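Local coordinates for protein Succinylglutamatedesuccinylase/aspartoacylase (Rhodobacter sphaeroides 2.4.1, PDB 3CDX) that probably hydrolyses amide or ester bonds as a metal-dependent member of the succinylglutamate desuccinylase/aspartoacylase family, with a calcium ion bound in the crystal, at residues D267-F278 with P307-D315. Residues are numbered along the deposited sequence; the frame is centred on the assembly and turned at random.
Sequences DAYVMAPRTGLF and PLELLYRRD
Val270 and Leu310 meet where two beta-sheets pack against each other through their side chains, between strand 259-271 and the four-stranded antiparallel sheet that ends in strand 308-311. The axes of the short segments 269-271 and 308-311 run side by side, 7.6 Å apart at closest and nearly antiparallel (169°), with no direct hydrogen bond between them. Two strands so spaced are joined by side chains, and Val270 shows how one residue can serve two neighbours. Its CG1, anti to the backbone N (chi1 -172°), sits 3.9 Å from Leu310 CB, while CG2 comes obliquely to the Tyr312 ring, 3.8 Å from CD1. Leu310 forks in turn. Its CD1 lies 4.0 Å from Phe278 CE1 and also touches the backbone O of Met271, whereas CD2 packs 3.8 Å from Pro273 CD as the two side chains pass alongside one another, pointing opposite ways. The outer corner of the Pro273 ring meets the end of Leu308, CG to CD2 at 3.8 Å. At the other end the backbones draw closer and water takes over: one molecule donates to Asp267 O at 2.6 Å and accepts from Arg313 N at 3.0 Å. The bent chain of Arg314 lays its CG and CD along Asp267, and its guanidinium goes on to a salt bridge with Glu338. Strand 332-339 pairs with the Val270 strand and packs on Val270 and Phe278, while strand 293-298, beside 308-311, adds Ile297 against Pro273 and Ala294 against Tyr312.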
loop_
_atom_site.group_PDB
_atom_site.type_symbol
_atom_site.label_atom_id
_atom_site.label_comp_id
_atom_site.label_asym_id
_atom_site.label_seq_id
_atom_site.Cartn_x
_atom_site.Cartn_y
_atom_site.Cartn_z
ATOM N N ASP A 267 -30.382 12.352 -20.057
ATOM C CA ASP A 267 -30.983 13.384 -19.217
ATOM C C ASP A 267 -31.500 12.821 -17.866
ATOM O O ASP A 267 -31.759 13.589 -16.946
ATOM C CB ASP A 267 -32.120 14.096 -19.987
ATOM C CG ASP A 267 -31.649 15.381 -20.730
ATOM O OD1 ASP A 267 -30.431 15.724 -20.723
ATOM O OD2 ASP A 267 -32.530 16.057 -21.307
ATOM N N ALA A 268 -31.674 11.501 -17.775
ATOM C CA ALA A 268 -31.998 10.780 -16.502
ATOM C C ALA A 268 -30.891 10.805 -15.425
ATOM O O ALA A 268 -31.172 10.628 -14.260
ATOM C CB ALA A 268 -32.397 9.335 -16.796
ATOM N N TYR A 269 -29.648 11.029 -15.829
ATOM C CA TYR A 269 -28.489 11.066 -14.932
ATOM C C TYR A 269 -28.083 12.494 -14.585
ATOM O O TYR A 269 -27.815 13.320 -15.488
ATOM C CB TYR A 269 -27.301 10.379 -15.614
ATOM C CG TYR A 269 -27.589 8.939 -15.940
ATOM C CD1 TYR A 269 -27.109 7.920 -15.122
ATOM C CD2 TYR A 269 -28.359 8.593 -17.047
ATOM C CE1 TYR A 269 -27.377 6.593 -15.402
ATOM C CE2 TYR A 269 -28.637 7.249 -17.343
ATOM C CZ TYR A 269 -28.137 6.267 -16.513
ATOM O OH TYR A 269 -28.407 4.947 -16.759
ATOM N N VAL A 270 -28.032 12.800 -13.294
ATOM C CA VAL A 270 -27.444 14.047 -12.859
ATOM C C VAL A 270 -25.994 13.771 -12.587
ATOM O O VAL A 270 -25.652 12.997 -11.693
ATOM C CB VAL A 270 -28.112 14.623 -11.595
ATOM C CG1 VAL A 270 -27.560 16.041 -11.302
ATOM C CG2 VAL A 270 -29.613 14.593 -11.762
ATOM N N MET A 271 -25.138 14.421 -13.356
ATOM C CA MET A 271 -23.712 14.186 -13.286
ATOM C C MET A 271 -22.982 15.319 -12.543
ATOM O O MET A 271 -23.329 16.492 -12.676
ATOM C CB MET A 271 -23.177 14.029 -14.707
ATOM C CG MET A 271 -23.896 12.916 -15.527
ATOM S SD MET A 271 -23.651 11.216 -14.998
ATOM C CE MET A 271 -21.901 10.982 -15.267
ATOM N N ALA A 272 -21.985 14.958 -11.739
ATOM C CA ALA A 272 -21.088 15.953 -11.134
ATOM C C ALA A 272 -20.023 16.475 -12.138
ATOM O O ALA A 272 -19.187 15.687 -12.615
ATOM C CB ALA A 272 -20.394 15.357 -9.893
ATOM N N PRO A 273 -20.041 17.791 -12.456
ATOM C CA PRO A 273 -19.001 18.292 -13.366
ATOM C C PRO A 273 -17.702 18.606 -12.654
ATOM O O PRO A 273 -16.665 18.800 -13.294
ATOM C CB PRO A 273 -19.617 19.587 -13.926
ATOM C CG PRO A 273 -20.967 19.758 -13.221
ATOM C CD PRO A 273 -20.990 18.851 -12.075
ATOM N N ARG A 274 -17.766 18.707 -11.333
ATOM C CA ARG A 274 -16.584 19.006 -10.557
ATOM C C ARG A 274 -16.517 18.082 -9.353
ATOM O O ARG A 274 -17.538 17.593 -8.860
ATOM C CB ARG A 274 -16.538 20.484 -10.118
ATOM C CG ARG A 274 -16.437 21.550 -11.237
ATOM C CD ARG A 274 -15.073 21.599 -11.986
ATOM N NE ARG A 274 -15.169 22.470 -13.160
ATOM C CZ ARG A 274 -14.394 22.419 -14.251
ATOM N NH1 ARG A 274 -13.416 21.528 -14.376
ATOM N NH2 ARG A 274 -14.613 23.279 -15.246
ATOM N N THR A 275 -15.297 17.820 -8.907
ATOM C CA THR A 275 -15.078 17.175 -7.613
ATOM C C THR A 275 -15.408 18.129 -6.448
ATOM O O THR A 275 -14.956 19.272 -6.411
ATOM C CB THR A 275 -13.658 16.625 -7.555
ATOM O OG1 THR A 275 -13.535 15.626 -8.575
ATOM C CG2 THR A 275 -13.345 15.983 -6.167
ATOM N N GLY A 276 -16.254 17.689 -5.529
ATOM C CA GLY A 276 -16.468 18.453 -4.318
ATOM C C GLY A 276 -17.471 17.774 -3.413
ATOM O O GLY A 276 -17.729 16.593 -3.565
ATOM N N LEU A 277 -18.047 18.537 -2.493
ATOM C CA LEU A 277 -18.962 18.025 -1.483
ATOM C C LEU A 277 -20.406 18.252 -1.946
ATOM O O LEU A 277 -20.932 19.385 -1.930
ATOM C CB LEU A 277 -18.674 18.687 -0.112
ATOM C CG LEU A 277 -19.642 18.418 1.073
ATOM C CD1 LEU A 277 -20.102 16.974 1.150
ATOM C CD2 LEU A 277 -19.019 18.832 2.418
ATOM N N PHE A 278 -21.035 17.166 -2.358
ATOM C CA PHE A 278 -22.377 17.249 -2.885
ATOM C C PHE A 278 -23.481 17.113 -1.849
ATOM O O PHE A 278 -23.596 16.089 -1.176
ATOM C CB PHE A 278 -22.592 16.259 -4.029
ATOM C CG PHE A 278 -23.997 16.265 -4.561
ATOM C CD1 PHE A 278 -24.411 17.273 -5.422
ATOM C CD2 PHE A 278 -24.907 15.280 -4.173
ATOM C CE1 PHE A 278 -25.734 17.310 -5.905
ATOM C CE2 PHE A 278 -26.226 15.292 -4.649
ATOM C CZ PHE A 278 -26.638 16.315 -5.514
ATOM N N PRO A 307 -21.296 27.497 -4.017
ATOM C CA PRO A 307 -21.444 26.121 -4.493
ATOM C C PRO A 307 -22.043 26.039 -5.899
ATOM O O PRO A 307 -22.770 26.940 -6.354
ATOM C CB PRO A 307 -22.385 25.491 -3.469
ATOM C CG PRO A 307 -23.122 26.635 -2.883
ATOM C CD PRO A 307 -22.167 27.781 -2.861
ATOM N N LEU A 308 -21.761 24.934 -6.570
ATOM C CA LEU A 308 -22.295 24.758 -7.909
ATOM C C LEU A 308 -23.637 24.028 -7.877
ATOM O O LEU A 308 -23.702 22.855 -7.509
ATOM C CB LEU A 308 -21.272 24.033 -8.795
ATOM C CG LEU A 308 -21.627 23.699 -10.240
ATOM C CD1 LEU A 308 -21.673 25.001 -11.099
ATOM C CD2 LEU A 308 -20.560 22.715 -10.790
ATOM N N GLU A 309 -24.700 24.733 -8.288
ATOM C CA GLU A 309 -26.042 24.149 -8.376
ATOM C C GLU A 309 -26.165 23.140 -9.525
ATOM O O GLU A 309 -25.768 23.444 -10.673
ATOM C CB GLU A 309 -27.081 25.259 -8.591
ATOM C CG GLU A 309 -28.560 24.771 -8.449
ATOM C CD GLU A 309 -29.583 25.877 -8.790
ATOM O OE1 GLU A 309 -29.144 26.953 -9.221
ATOM O OE2 GLU A 309 -30.801 25.661 -8.634
ATOM N N LEU A 310 -26.727 21.960 -9.222
ATOM C CA LEU A 310 -27.079 20.944 -10.255
ATOM C C LEU A 310 -28.580 20.815 -10.380
ATOM O O LEU A 310 -29.273 20.872 -9.369
ATOM C CB LEU A 310 -26.526 19.535 -9.908
ATOM C CG LEU A 310 -25.015 19.412 -9.638
ATOM C CD1 LEU A 310 -24.520 17.977 -9.647
ATOM C CD2 LEU A 310 -24.205 20.270 -10.623
ATOM N N LEU A 311 -29.075 20.588 -11.605
ATOM C CA LEU A 311 -30.518 20.427 -11.846
ATOM C C LEU A 311 -30.852 19.034 -12.365
ATOM O O LEU A 311 -30.073 18.472 -13.128
ATOM C CB LEU A 311 -31.026 21.462 -12.875
ATOM C CG LEU A 311 -30.614 22.926 -12.697
ATOM C CD1 LEU A 311 -31.172 23.754 -13.879
ATOM C CD2 LEU A 311 -31.100 23.466 -11.355
ATOM N N TYR A 312 -31.988 18.490 -11.951
ATOM C CA TYR A 312 -32.598 17.349 -12.629
ATOM C C TYR A 312 -33.050 17.766 -14.041
ATOM O O TYR A 312 -33.453 18.911 -14.254
ATOM C CB TYR A 312 -33.853 16.846 -11.889
ATOM C CG TYR A 312 -33.661 16.389 -10.457
ATOM C CD1 TYR A 312 -33.044 15.170 -10.151
ATOM C CD2 TYR A 312 -34.115 17.175 -9.401
ATOM C CE1 TYR A 312 -32.874 14.751 -8.794
ATOM C CE2 TYR A 312 -33.954 16.774 -8.074
ATOM C CZ TYR A 312 -33.332 15.578 -7.780
ATOM O OH TYR A 312 -33.202 15.211 -6.454
ATOM N N ARG A 313 -33.010 16.815 -14.975
ATOM C CA ARG A 313 -33.399 17.043 -16.363
ATOM C C ARG A 313 -34.458 16.046 -16.846
ATOM O O ARG A 313 -34.675 15.900 -18.059
ATOM C CB ARG A 313 -32.164 16.988 -17.273
ATOM C CG ARG A 313 -31.108 18.023 -16.957
ATOM C CD ARG A 313 -31.694 19.393 -17.138
ATOM N NE ARG A 313 -30.676 20.433 -17.067
ATOM C CZ ARG A 313 -30.956 21.728 -17.022
ATOM N NH1 ARG A 313 -32.232 22.118 -17.044
ATOM N NH2 ARG A 313 -29.968 22.626 -16.960
ATOM N N ARG A 314 -35.109 15.366 -15.902
ATOM C CA ARG A 314 -36.262 14.524 -16.180
ATOM C C ARG A 314 -37.224 14.555 -15.003
ATOM O O ARG A 314 -36.764 14.520 -13.850
ATOM C CB ARG A 314 -35.829 13.048 -16.356
ATOM C CG ARG A 314 -34.949 12.731 -17.564
ATOM C CD ARG A 314 -35.620 13.106 -18.883
ATOM N NE ARG A 314 -36.728 12.229 -19.265
ATOM C CZ ARG A 314 -37.279 12.210 -20.484
ATOM N NH1 ARG A 314 -36.837 13.030 -21.449
ATOM N NH2 ARG A 314 -38.293 11.385 -20.736
ATOM N N ASP A 315 -38.542 14.601 -15.275
ATOM C CA ASP A 315 -39.545 14.313 -14.242
ATOM C C ASP A 315 -39.480 12.817 -13.924
ATOM O O ASP A 315 -39.168 12.010 -14.806
ATOM C CB ASP A 315 -40.977 14.650 -14.694
ATOM C CG ASP A 315 -41.147 16.108 -15.154
ATOM O OD1 ASP A 315 -40.281 16.962 -14.890
ATOM O OD2 ASP A 315 -42.172 16.401 -15.800
HETATM O O HOH W 1 -32.105 14.046 -14.390
#